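Local coordinates for protein pyocin S5 (PDB 6THK) that acts as an antibacterial toxin of Pseudomonas aeruginosa that probably forms pores in, and so depolarises, the cytoplasmic membrane of susceptible cells, at residues E129-S133 with L134-E138; E46-Q50 with K51-Y55; M216-Q219 with S220-Q224; Q318-Q321 with D322-F326. The protein carries 1 engineered substitution. One frame throughout, in Å; residues are numbered along the deposited sequence.

How the contacts relate
All four contacts are local, made between side chains a turn or so apart, and they mark stations along a very elongated, almost wholly helical chain. Contact 2, on helix 42-87, comes first in sequence, followed by contact 1 at the start of helix 133-145, contact 3 on helix 214-227 and contact 4 on the part of helix 272-338 that lies within the colicin pore-forming region. Contacts 1 and 2, centres 11 Å apart, pack Ser133, Ile136 and Tyr137 against Tyr48, Leu49 and Ile53, joining two helices at one end of the molecule. Contact 3 lies near its middle, and contact 4 is 128 Å from contact 1 between centres, so the toxin's length separates them.

Contact 1 of 4, residues E129-S133 with L134-E138; sequences EKQSS and LSIYE. With ZN (zinc ion), chain F.
Ser132 OG accepts the backbone N-H of Ser135 at 3.0 Å, and this bond caps the N-terminus of helix 133-145. The hydroxyl lies between the backbone N and the carbonyl carbon of its own residue (chi1 66°), which points it forward to the amides of the first turn. Serine suits an N-cap because its short side chain can serve an amide that has no preceding helical carbonyl to bind. The carbonyl of the same residue then starts the regular pattern: Ile136 N meets Ser132 O at 3.1 Å in an almost straight bond. Ser133 O follows, taking Tyr137 N from above its carbonyl plane.

A second polar link lies one residue further out. Gln131 bends at chi2 and brings NE2 to within 2.8 Å of Ser135 OG, which accepts the bond, while Gln131 CB rests 3.7 Å from Ile136 CG1. That isoleucine is the buried member of the group and packs on Ile53 of helix 42-87. Upstream, Glu129 grips a zinc ion with both carboxylate oxygens, OE2 at 2.0 Å; Asp127 is the other protein ligand, and Tyr172 hydrogen-bonds to Glu129 OE1. The chemistry therefore runs from a carboxylate metal site to a capped helix start within seven residues, and zinc binding probably offsets much of the negative charge on the two acids.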
loop_
_atom_site.group_PDB
_atom_site.type_symbol
_atom_site.label_atom_id
_atom_site.label_comp_id
_atom_site.label_asym_id
_atom_site.label_seq_id
_atom_site.Cartn_x
_atom_site.Cartn_y
_atom_site.Cartn_z
ATOM N N GLU A 129 57.074 42.431 -35.618
ATOM C CA GLU A 129 57.307 43.558 -34.706
ATOM C C GLU A 129 58.727 43.594 -34.121
ATOM O O GLU A 129 59.228 44.677 -33.819
ATOM C CB GLU A 129 56.222 43.597 -33.586
ATOM C CG GLU A 129 56.521 42.860 -32.280
ATOM C CD GLU A 129 55.790 41.559 -32.017
ATOM O OE1 GLU A 129 55.076 41.075 -32.924
ATOM O OE2 GLU A 129 55.937 41.020 -30.896
ATOM N N LYS A 130 59.363 42.427 -33.954
ATOM C CA LYS A 130 60.683 42.341 -33.334
ATOM C C LYS A 130 61.841 42.214 -34.325
ATOM O O LYS A 130 62.995 42.140 -33.897
ATOM C CB LYS A 130 60.698 41.206 -32.302
ATOM C CG LYS A 130 60.050 41.630 -30.993
ATOM C CD LYS A 130 59.442 40.459 -30.253
ATOM C CE LYS A 130 58.710 40.885 -29.003
ATOM N NZ LYS A 130 58.092 39.722 -28.311
ATOM N N GLN A 131 61.547 42.233 -35.635
ATOM C CA GLN A 131 62.567 42.120 -36.688
ATOM C C GLN A 131 62.875 43.458 -37.361
ATOM O O GLN A 131 61.994 44.316 -37.499
ATOM C CB GLN A 131 62.127 41.126 -37.789
ATOM C CG GLN A 131 61.639 39.752 -37.341
ATOM C CD GLN A 131 62.595 39.039 -36.426
ATOM O OE1 GLN A 131 62.335 38.895 -35.231
ATOM N NE2 GLN A 131 63.706 38.558 -36.973
ATOM N N SER A 132 64.116 43.602 -37.852
ATOM C CA SER A 132 64.539 44.769 -38.631
ATOM C C SER A 132 63.985 44.573 -40.039
ATOM O O SER A 132 63.731 43.429 -40.434
ATOM C CB SER A 132 66.061 44.841 -38.693
ATOM O OG SER A 132 66.613 43.752 -39.416
ATOM N N SER A 133 63.829 45.654 -40.809
ATOM C CA SER A 133 63.346 45.553 -42.193
ATOM C C SER A 133 64.260 44.672 -43.066
ATOM O O SER A 133 63.773 44.055 -44.012
ATOM C CB SER A 133 63.147 46.936 -42.811
ATOM O OG SER A 133 64.199 47.835 -42.503
ATOM N N LEU A 134 65.562 44.566 -42.707
ATOM C CA LEU A 134 66.536 43.737 -43.420
ATOM C C LEU A 134 66.349 42.273 -43.054
ATOM O O LEU A 134 66.445 41.416 -43.931
ATOM C CB LEU A 134 67.992 44.204 -43.169
ATOM C CG LEU A 134 69.111 43.416 -43.867
ATOM C CD1 LEU A 134 69.106 43.638 -45.382
ATOM C CD2 LEU A 134 70.461 43.737 -43.272
ATOM N N SER A 135 66.075 41.985 -41.770
ATOM C CA SER A 135 65.813 40.631 -41.292
ATOM C C SER A 135 64.616 40.063 -42.070
ATOM O O SER A 135 64.743 39.001 -42.669
ATOM C CB SER A 135 65.536 40.638 -39.789
ATOM O OG SER A 135 65.032 39.389 -39.344
ATOM N N ILE A 136 63.507 40.830 -42.151
ATOM C CA ILE A 136 62.299 40.447 -42.878
ATOM C C ILE A 136 62.614 40.219 -44.353
ATOM O O ILE A 136 62.196 39.207 -44.919
ATOM C CB ILE A 136 61.136 41.456 -42.648
ATOM C CG1 ILE A 136 60.721 41.491 -41.152
ATOM C CG2 ILE A 136 59.941 41.091 -43.527
ATOM C CD1 ILE A 136 59.822 42.624 -40.719
ATOM N N TYR A 137 63.384 41.134 -44.959
ATOM C CA TYR A 137 63.776 41.034 -46.361
ATOM C C TYR A 137 64.531 39.741 -46.676
ATOM O O TYR A 137 64.219 39.088 -47.674
ATOM C CB TYR A 137 64.597 42.257 -46.771
ATOM C CG TYR A 137 65.193 42.164 -48.160
ATOM C CD1 TYR A 137 64.412 42.382 -49.292
ATOM C CD2 TYR A 137 66.544 41.871 -48.344
ATOM C CE1 TYR A 137 64.960 42.315 -50.576
ATOM C CE2 TYR A 137 67.097 41.781 -49.622
ATOM C CZ TYR A 137 66.303 42.009 -50.734
ATOM O OH TYR A 137 66.848 41.951 -51.992
ATOM N N GLU A 138 65.508 39.373 -45.829
ATOM C CA GLU A 138 66.343 38.187 -46.032
ATOM C C GLU A 138 65.550 36.922 -45.817
ATOM O O GLU A 138 65.801 35.916 -46.491
ATOM C CB GLU A 138 67.616 38.226 -45.158
ATOM C CG GLU A 138 68.557 39.394 -45.459
ATOM C CD GLU A 138 69.301 39.418 -46.788
ATOM O OE1 GLU A 138 69.134 38.481 -47.604
ATOM O OE2 GLU A 138 70.057 40.391 -47.013
HETATM ZN ZN ZN F . 55.443 39.323 -31.917
#

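Contact 2 of 4, residues E46-Q50 with K51-Y55; sequences EIYLQ and KNIYY
Asn52 folds back over the ring of Tyr48, one helical turn earlier. Its CB stands over the ring face, 4.1 Å from the centroid and 14° off the normal, in a CH-pi contact. CG follows at 3.6 Å above the ring plane, displaced toward the rim, and the amide is stacked with its plane 25° from that of the ring. At the tip, ND2 passes over the same face, 3.1 Å from Tyr48 CD2, and donates to Tyr48 O at 2.8 Å, whereas OD1 accepts a weak bond from Lys51 NZ. CG of Asn52 lies beside the backbone N (chi1 -58°), which lets the amide reach back to that carbonyl. Tyr48 O thus receives two donors, since Asn52 N also binds it. Asparagine suits the place by offering a flat amide to the ring and an N-H to the backbone.

Just beyond, the helix widens: Leu49 O accepts from both Ile53 N and Tyr54 N, and Tyr55 N reaches Gln50 O at 2.8 Å, a pi-type turn. Tyr55 lies alongside the extended chain of Gln50, pointing the same way. Ile53 CD1 touches Tyr48 CE1 at 3.7 Å. From this part of helix 42-87, Leu49 and Ile53 pack on helix 133-145, while Tyr48 meets Phe157 and Val161 of helix 157-212 and hydrogen-bonds through OH to Gln158.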
loop_
_atom_site.group_PDB
_atom_site.type_symbol
_atom_site.label_atom_id
_atom_site.label_comp_id
_atom_site.label_asym_id
_atom_site.label_seq_id
_atom_site.Cartn_x
_atom_site.Cartn_y
_atom_site.Cartn_z
ATOM N N GLU A 46 67.928 51.153 -49.046
ATOM C CA GLU A 46 67.286 51.777 -47.882
ATOM C C GLU A 46 65.891 52.325 -48.203
ATOM O O GLU A 46 65.006 52.255 -47.359
ATOM C CB GLU A 46 68.161 52.887 -47.297
ATOM C CG GLU A 46 69.311 52.364 -46.454
ATOM C CD GLU A 46 70.191 53.386 -45.761
ATOM O OE1 GLU A 46 69.779 54.561 -45.631
ATOM O OE2 GLU A 46 71.290 52.993 -45.310
ATOM N N ILE A 47 65.691 52.842 -49.420
ATOM C CA ILE A 47 64.399 53.349 -49.883
ATOM C C ILE A 47 63.483 52.133 -50.121
ATOM O O ILE A 47 62.349 52.114 -49.627
ATOM C CB ILE A 47 64.580 54.280 -51.126
ATOM C CG1 ILE A 47 65.249 55.620 -50.724
ATOM C CG2 ILE A 47 63.262 54.525 -51.869
ATOM C CD1 ILE A 47 65.729 56.504 -51.905
ATOM N N TYR A 48 64.008 51.088 -50.812
ATOM C CA TYR A 48 63.260 49.856 -51.084
ATOM C C TYR A 48 62.802 49.202 -49.769
ATOM O O TYR A 48 61.614 48.930 -49.626
ATOM C CB TYR A 48 64.064 48.860 -51.955
ATOM C CG TYR A 48 63.347 47.533 -52.156
ATOM C CD1 TYR A 48 63.482 46.493 -51.232
ATOM C CD2 TYR A 48 62.501 47.334 -53.243
ATOM C CE1 TYR A 48 62.790 45.294 -51.388
ATOM C CE2 TYR A 48 61.787 46.145 -53.396
ATOM C CZ TYR A 48 61.944 45.124 -52.473
ATOM O OH TYR A 48 61.278 43.936 -52.666
ATOM N N LEU A 49 63.738 48.990 -48.807
ATOM C CA LEU A 49 63.432 48.385 -47.505
ATOM C C LEU A 49 62.352 49.177 -46.752
ATOM O O LEU A 49 61.450 48.566 -46.176
ATOM C CB LEU A 49 64.693 48.240 -46.621
ATOM C CG LEU A 49 65.798 47.266 -47.063
ATOM C CD1 LEU A 49 66.979 47.319 -46.113
ATOM C CD2 LEU A 49 65.296 45.852 -47.166
ATOM N N GLN A 50 62.438 50.528 -46.755
ATOM C CA GLN A 50 61.450 51.378 -46.080
ATOM C C GLN A 50 60.084 51.298 -46.737
ATOM O O GLN A 50 59.110 51.023 -46.053
ATOM C CB GLN A 50 61.899 52.842 -46.008
ATOM C CG GLN A 50 62.895 53.128 -44.897
ATOM C CD GLN A 50 63.185 54.599 -44.793
ATOM O OE1 GLN A 50 63.435 55.281 -45.785
ATOM N NE2 GLN A 50 63.182 55.118 -43.585
ATOM N N LYS A 51 60.014 51.519 -48.057
ATOM C CA LYS A 51 58.765 51.522 -48.816
ATOM C C LYS A 51 58.041 50.177 -48.867
ATOM O O LYS A 51 56.819 50.155 -48.758
ATOM C CB LYS A 51 59.022 52.042 -50.248
ATOM C CG LYS A 51 57.765 52.301 -51.084
ATOM C CD LYS A 51 58.061 52.481 -52.577
ATOM C CE LYS A 51 58.082 51.190 -53.373
ATOM N NZ LYS A 51 56.718 50.630 -53.584
ATOM N N ASN A 52 58.782 49.081 -49.103
ATOM C CA ASN A 52 58.234 47.753 -49.360
ATOM C C ASN A 52 58.147 46.828 -48.157
ATOM O O ASN A 52 57.329 45.907 -48.172
ATOM C CB ASN A 52 59.020 47.073 -50.486
ATOM C CG ASN A 52 59.023 47.867 -51.775
ATOM O OD1 ASN A 52 58.110 47.763 -52.597
ATOM N ND2 ASN A 52 60.019 48.722 -51.951
ATOM N N ILE A 53 58.992 47.042 -47.140
ATOM C CA ILE A 53 59.003 46.195 -45.964
ATOM C C ILE A 53 58.615 46.983 -44.685
ATOM O O ILE A 53 57.568 46.679 -44.127
ATOM C CB ILE A 53 60.336 45.379 -45.830
ATOM C CG1 ILE A 53 60.427 44.258 -46.895
ATOM C CG2 ILE A 53 60.474 44.746 -44.451
ATOM C CD1 ILE A 53 61.263 44.534 -48.095
ATOM N N TYR A 54 59.413 47.956 -44.217
ATOM C CA TYR A 54 59.133 48.649 -42.953
ATOM C C TYR A 54 57.786 49.389 -42.889
ATOM O O TYR A 54 57.040 49.160 -41.946
ATOM C CB TYR A 54 60.270 49.595 -42.539
ATOM C CG TYR A 54 60.224 49.987 -41.072
ATOM C CD1 TYR A 54 59.456 51.068 -40.638
ATOM C CD2 TYR A 54 60.950 49.277 -40.116
ATOM C CE1 TYR A 54 59.395 51.419 -39.288
ATOM C CE2 TYR A 54 60.925 49.642 -38.767
ATOM C CZ TYR A 54 60.151 50.718 -38.360
ATOM O OH TYR A 54 60.120 51.086 -37.036
ATOM N N TYR A 55 57.491 50.287 -43.840
ATOM C CA TYR A 55 56.253 51.072 -43.817
ATOM C C TYR A 55 54.992 50.167 -43.908
ATOM O O TYR A 55 54.122 50.334 -43.043
ATOM C CB TYR A 55 56.272 52.217 -44.857
ATOM C CG TYR A 55 57.198 53.375 -44.515
ATOM C CD1 TYR A 55 58.423 53.159 -43.884
ATOM C CD2 TYR A 55 56.875 54.681 -44.873
ATOM C CE1 TYR A 55 59.283 54.214 -43.580
ATOM C CE2 TYR A 55 57.733 55.746 -44.582
ATOM C CZ TYR A 55 58.935 55.506 -43.927
ATOM O OH TYR A 55 59.794 56.532 -43.616
#

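Contact 3 of 4, residues M216-Q219 with S220-Q224; sequences MKVQ and SELDQ. With ZN (zinc ion), chain G.
Four successive i to i+4 bonds, from Ser220 N to Met216 O through Asp223 N to Gln219 O, join the two segments as regular alpha-helix. Ser220 adds a side-chain bond to this framework: OG donates to Met216 O at 2.8 Å, reaching that carbonyl from the face opposite to Ser220 N. With OG beside the backbone N (chi1 -42°), the CB-OG bond points toward the preceding turn, where Met216 O accepts the hydroxyl proton; serine suits this exposed surface because the helix itself satisfies its hydroxyl.

Glu221 carries the metal. Its chain runs extended beyond CG and places OE2 2.3 Å from a zinc ion, while OE1 stays 3.5 Å from the metal and instead forms a salt bridge with Lys255. Lys217 crosses this carboxylate obliquely, its bend at chi2 laying CE 3.1 Å from Glu221 OE2. The lysine flanks the metal ligand with its aliphatic part and probably contributes positive charge nearby, though its NZ, 4.4 Å from Glu221 OE2, makes no direct ion pair with it. On another side of the helix Val218 and Leu222 lie side by side, CG1 to CD1 4.0 Å; Val218 packs on helix 272-338, and Leu222 touches both that helix and helix 237-267. Branched apolar residues four apart suit such a packing stripe. Glu288 of helix 272-338 supplies the second carboxylate, so that the zinc ion bridges helix 214-227 and helix 272-338, two helices of the elongated helical body.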
loop_
_atom_site.group_PDB
_atom_site.type_symbol
_atom_site.label_atom_id
_atom_site.label_comp_id
_atom_site.label_asym_id
_atom_site.label_seq_id
_atom_site.Cartn_x
_atom_site.Cartn_y
_atom_site.Cartn_z
ATOM N N MET A 216 0.700 9.453 0.141
ATOM C CA MET A 216 -0.384 9.567 -0.797
ATOM C C MET A 216 0.005 9.012 -2.126
ATOM O O MET A 216 -0.811 8.468 -2.818
ATOM C CB MET A 216 -0.789 11.017 -0.936
ATOM C CG MET A 216 -0.596 11.812 0.341
ATOM S SD MET A 216 -1.614 11.193 1.672
ATOM C CE MET A 216 -0.670 11.687 3.096
ATOM N N LYS A 217 1.258 9.158 -2.493
ATOM C CA LYS A 217 1.689 8.625 -3.771
ATOM C C LYS A 217 1.611 7.109 -3.853
ATOM O O LYS A 217 1.158 6.567 -4.852
ATOM C CB LYS A 217 3.113 9.093 -4.073
ATOM C CG LYS A 217 3.720 8.482 -5.322
ATOM C CD LYS A 217 3.231 9.182 -6.578
ATOM C CE LYS A 217 3.461 8.326 -7.807
ATOM N NZ LYS A 217 3.344 9.125 -9.053
ATOM N N VAL A 218 2.023 6.425 -2.793
ATOM C CA VAL A 218 1.999 4.968 -2.791
ATOM C C VAL A 218 0.575 4.448 -2.942
ATOM O O VAL A 218 0.323 3.515 -3.685
ATOM C CB VAL A 218 2.628 4.392 -1.510
ATOM C CG1 VAL A 218 2.432 2.891 -1.455
ATOM C CG2 VAL A 218 4.103 4.736 -1.447
ATOM N N GLN A 219 -0.350 5.077 -2.234
ATOM C CA GLN A 219 -1.780 4.736 -2.301
ATOM C C GLN A 219 -2.312 4.825 -3.729
ATOM O O GLN A 219 -2.917 3.862 -4.204
ATOM C CB GLN A 219 -2.642 5.569 -1.324
ATOM C CG GLN A 219 -4.150 5.220 -1.343
ATOM C CD GLN A 219 -4.412 3.754 -1.043
ATOM O OE1 GLN A 219 -4.739 2.964 -1.932
ATOM N NE2 GLN A 219 -4.199 3.359 0.204
ATOM N N SER A 220 -2.005 5.944 -4.427
ATOM C CA SER A 220 -2.381 6.218 -5.818
ATOM C C SER A 220 -1.759 5.195 -6.765
ATOM O O SER A 220 -2.427 4.714 -7.680
ATOM C CB SER A 220 -1.973 7.631 -6.217
ATOM O OG SER A 220 -2.248 8.557 -5.177
ATOM N N GLU A 221 -0.504 4.821 -6.523
ATOM C CA GLU A 221 0.155 3.809 -7.337
ATOM C C GLU A 221 -0.526 2.452 -7.184
ATOM O O GLU A 221 -0.728 1.764 -8.187
ATOM C CB GLU A 221 1.610 3.684 -6.943
ATOM C CG GLU A 221 2.525 4.538 -7.774
ATOM C CD GLU A 221 3.890 4.536 -7.137
ATOM O OE1 GLU A 221 4.560 3.480 -7.175
ATOM O OE2 GLU A 221 4.278 5.579 -6.568
ATOM N N LEU A 222 -0.883 2.071 -5.939
ATOM C CA LEU A 222 -1.563 0.792 -5.669
ATOM C C LEU A 222 -2.935 0.725 -6.330
ATOM O O LEU A 222 -3.319 -0.333 -6.836
ATOM C CB LEU A 222 -1.656 0.499 -4.171
ATOM C CG LEU A 222 -0.355 0.060 -3.491
ATOM C CD1 LEU A 222 -0.475 0.169 -2.019
ATOM C CD2 LEU A 222 0.065 -1.357 -3.898
ATOM N N ASP A 223 -3.636 1.854 -6.341
ATOM C CA ASP A 223 -4.929 1.972 -6.995
ATOM C C ASP A 223 -4.786 1.787 -8.499
ATOM O O ASP A 223 -5.596 1.124 -9.124
ATOM C CB ASP A 223 -5.546 3.333 -6.707
ATOM C CG ASP A 223 -5.796 3.552 -5.244
ATOM O OD1 ASP A 223 -6.126 2.575 -4.553
ATOM O OD2 ASP A 223 -5.663 4.700 -4.783
ATOM N N GLN A 224 -3.738 2.364 -9.076
ATOM C CA GLN A 224 -3.502 2.253 -10.510
ATOM C C GLN A 224 -3.276 0.806 -10.887
ATOM O O GLN A 224 -3.768 0.334 -11.903
ATOM C CB GLN A 224 -2.288 3.081 -10.929
ATOM C CG GLN A 224 -2.163 3.296 -12.432
ATOM C CD GLN A 224 -1.213 2.322 -13.110
ATOM O OE1 GLN A 224 -0.067 2.655 -13.396
ATOM N NE2 GLN A 224 -1.694 1.115 -13.382
HETATM ZN ZN ZN G . 6.418 6.405 -7.025
#

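Contact 4 of 4, residues Q318-Q321 with D322-F326; sequences QALQ and DAIKF
Polar side-chain bonding centres on Asp322, whose OD1 is shared by Gln318 and Lys325. The glutamine bends at chi2 (53°) after its CG has set off anti to the backbone N, and this carries NE2 forward along the helix to donate to Asp322 OD1 at 3.0 Å. It arrives from above the carboxylate plane, and the amide and carboxylate planes stand 63° apart. Lys325 NZ comes from the opposite face, on the anti side, and forms a salt bridge to OD1 at 2.8 Å. Two donors on one oxygen restrict the rotation of the carboxylate, and the lysine charge would be expected to favour its ionised form. An acid suits the middle position, with an amide one turn before it and a cation three residues after.

Backbone bonds hold these groups at helical spacing. A run of i to i+4 bonds begins with Asp322 N to Gln318 O at 2.8 Å and continues to Lys325 N on Gln321 O; within it, Ala323 N adds a weak bond to Leu320 O.

Packing contacts are looser. Ile324 CD1 lies beside Gln321, 3.8 Å from its OE1, the two side chains pointing the same way. In the apolar pair, Ile324 CD1 stands 4.4 Å from Leu320 CG. Ala319 and Ala323, small enough for close approach, touch Lys408 of helix 396-409, and Phe326 makes a cation-pi contact with Lys405. The arrangement is i to i+4 and i to i+3 polar pairing on an exposed flank of a long helix, with the Ala319 and Ala323 side against helix 396-409, on the part of helix 272-338 that lies within the colicin pore-forming region.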
loop_
_atom_site.group_PDB
_atom_site.type_symbol
_atom_site.label_atom_id
_atom_site.label_comp_id
_atom_site.label_asym_id
_atom_site.label_seq_id
_atom_site.Cartn_x
_atom_site.Cartn_y
_atom_site.Cartn_z
ATOM N N GLN A 318 -20.303 -25.678 14.636
ATOM C CA GLN A 318 -20.081 -27.064 15.044
ATOM C C GLN A 318 -20.753 -27.328 16.411
ATOM O O GLN A 318 -21.386 -28.369 16.577
ATOM C CB GLN A 318 -18.583 -27.424 15.031
ATOM C CG GLN A 318 -18.271 -28.923 15.165
ATOM C CD GLN A 318 -18.988 -29.817 14.168
ATOM O OE1 GLN A 318 -19.066 -29.530 12.966
ATOM N NE2 GLN A 318 -19.511 -30.938 14.652
ATOM N N ALA A 319 -20.680 -26.354 17.349
ATOM C CA ALA A 319 -21.312 -26.411 18.670
ATOM C C ALA A 319 -22.836 -26.542 18.519
ATOM O O ALA A 319 -23.452 -27.306 19.272
ATOM C CB ALA A 319 -20.968 -25.164 19.471
ATOM N N LEU A 320 -23.421 -25.835 17.514
ATOM C CA LEU A 320 -24.846 -25.879 17.153
ATOM C C LEU A 320 -25.232 -27.270 16.618
ATOM O O LEU A 320 -26.277 -27.799 16.984
ATOM C CB LEU A 320 -25.184 -24.803 16.104
ATOM C CG LEU A 320 -26.658 -24.700 15.711
ATOM C CD1 LEU A 320 -27.476 -23.986 16.793
ATOM C CD2 LEU A 320 -26.825 -24.013 14.386
ATOM N N GLN A 321 -24.389 -27.855 15.760
ATOM C CA GLN A 321 -24.635 -29.190 15.211
ATOM C C GLN A 321 -24.455 -30.283 16.254
ATOM O O GLN A 321 -25.140 -31.301 16.187
ATOM C CB GLN A 321 -23.800 -29.458 13.943
ATOM C CG GLN A 321 -24.230 -28.650 12.696
ATOM C CD GLN A 321 -25.731 -28.553 12.449
ATOM O OE1 GLN A 321 -26.295 -27.455 12.330
ATOM N NE2 GLN A 321 -26.413 -29.693 12.359
ATOM N N ASP A 322 -23.544 -30.062 17.224
ATOM C CA ASP A 322 -23.264 -30.969 18.334
ATOM C C ASP A 322 -24.399 -30.898 19.363
ATOM O O ASP A 322 -24.647 -31.874 20.062
ATOM C CB ASP A 322 -21.898 -30.653 18.979
ATOM C CG ASP A 322 -20.684 -31.008 18.122
ATOM O OD1 ASP A 322 -20.826 -31.855 17.201
ATOM O OD2 ASP A 322 -19.594 -30.424 18.357
ATOM N N ALA A 323 -25.096 -29.751 19.436
ATOM C CA ALA A 323 -26.249 -29.528 20.306
ATOM C C ALA A 323 -27.456 -30.271 19.731
ATOM O O ALA A 323 -28.246 -30.841 20.488
ATOM C CB ALA A 323 -26.548 -28.044 20.402
ATOM N N ILE A 324 -27.594 -30.258 18.386
ATOM C CA ILE A 324 -28.657 -30.952 17.653
ATOM C C ILE A 324 -28.460 -32.475 17.807
ATOM O O ILE A 324 -29.418 -33.200 18.073
ATOM C CB ILE A 324 -28.725 -30.454 16.183
ATOM C CG1 ILE A 324 -29.165 -28.967 16.143
ATOM C CG2 ILE A 324 -29.659 -31.325 15.323
ATOM C CD1 ILE A 324 -29.009 -28.251 14.800
ATOM N N LYS A 325 -27.211 -32.936 17.697
ATOM C CA LYS A 325 -26.811 -34.339 17.873
ATOM C C LYS A 325 -27.154 -34.808 19.305
ATOM O O LYS A 325 -27.710 -35.893 19.474
ATOM C CB LYS A 325 -25.300 -34.435 17.638
ATOM C CG LYS A 325 -24.713 -35.823 17.453
ATOM C CD LYS A 325 -23.162 -35.760 17.477
ATOM C CE LYS A 325 -22.527 -34.885 16.398
ATOM N NZ LYS A 325 -21.093 -34.600 16.675
ATOM N N PHE A 326 -26.842 -33.974 20.318
ATOM C CA PHE A 326 -27.088 -34.209 21.743
ATOM C C PHE A 326 -28.583 -34.351 22.031
ATOM O O PHE A 326 -28.961 -35.219 22.809
ATOM C CB PHE A 326 -26.493 -33.052 22.562
ATOM C CG PHE A 326 -26.666 -33.151 24.055
ATOM C CD1 PHE A 326 -25.774 -33.889 24.827
ATOM C CD2 PHE A 326 -27.686 -32.463 24.701
ATOM C CE1 PHE A 326 -25.913 -33.951 26.215
ATOM C CE2 PHE A 326 -27.825 -32.531 26.086
ATOM C CZ PHE A 326 -26.938 -33.277 26.831
#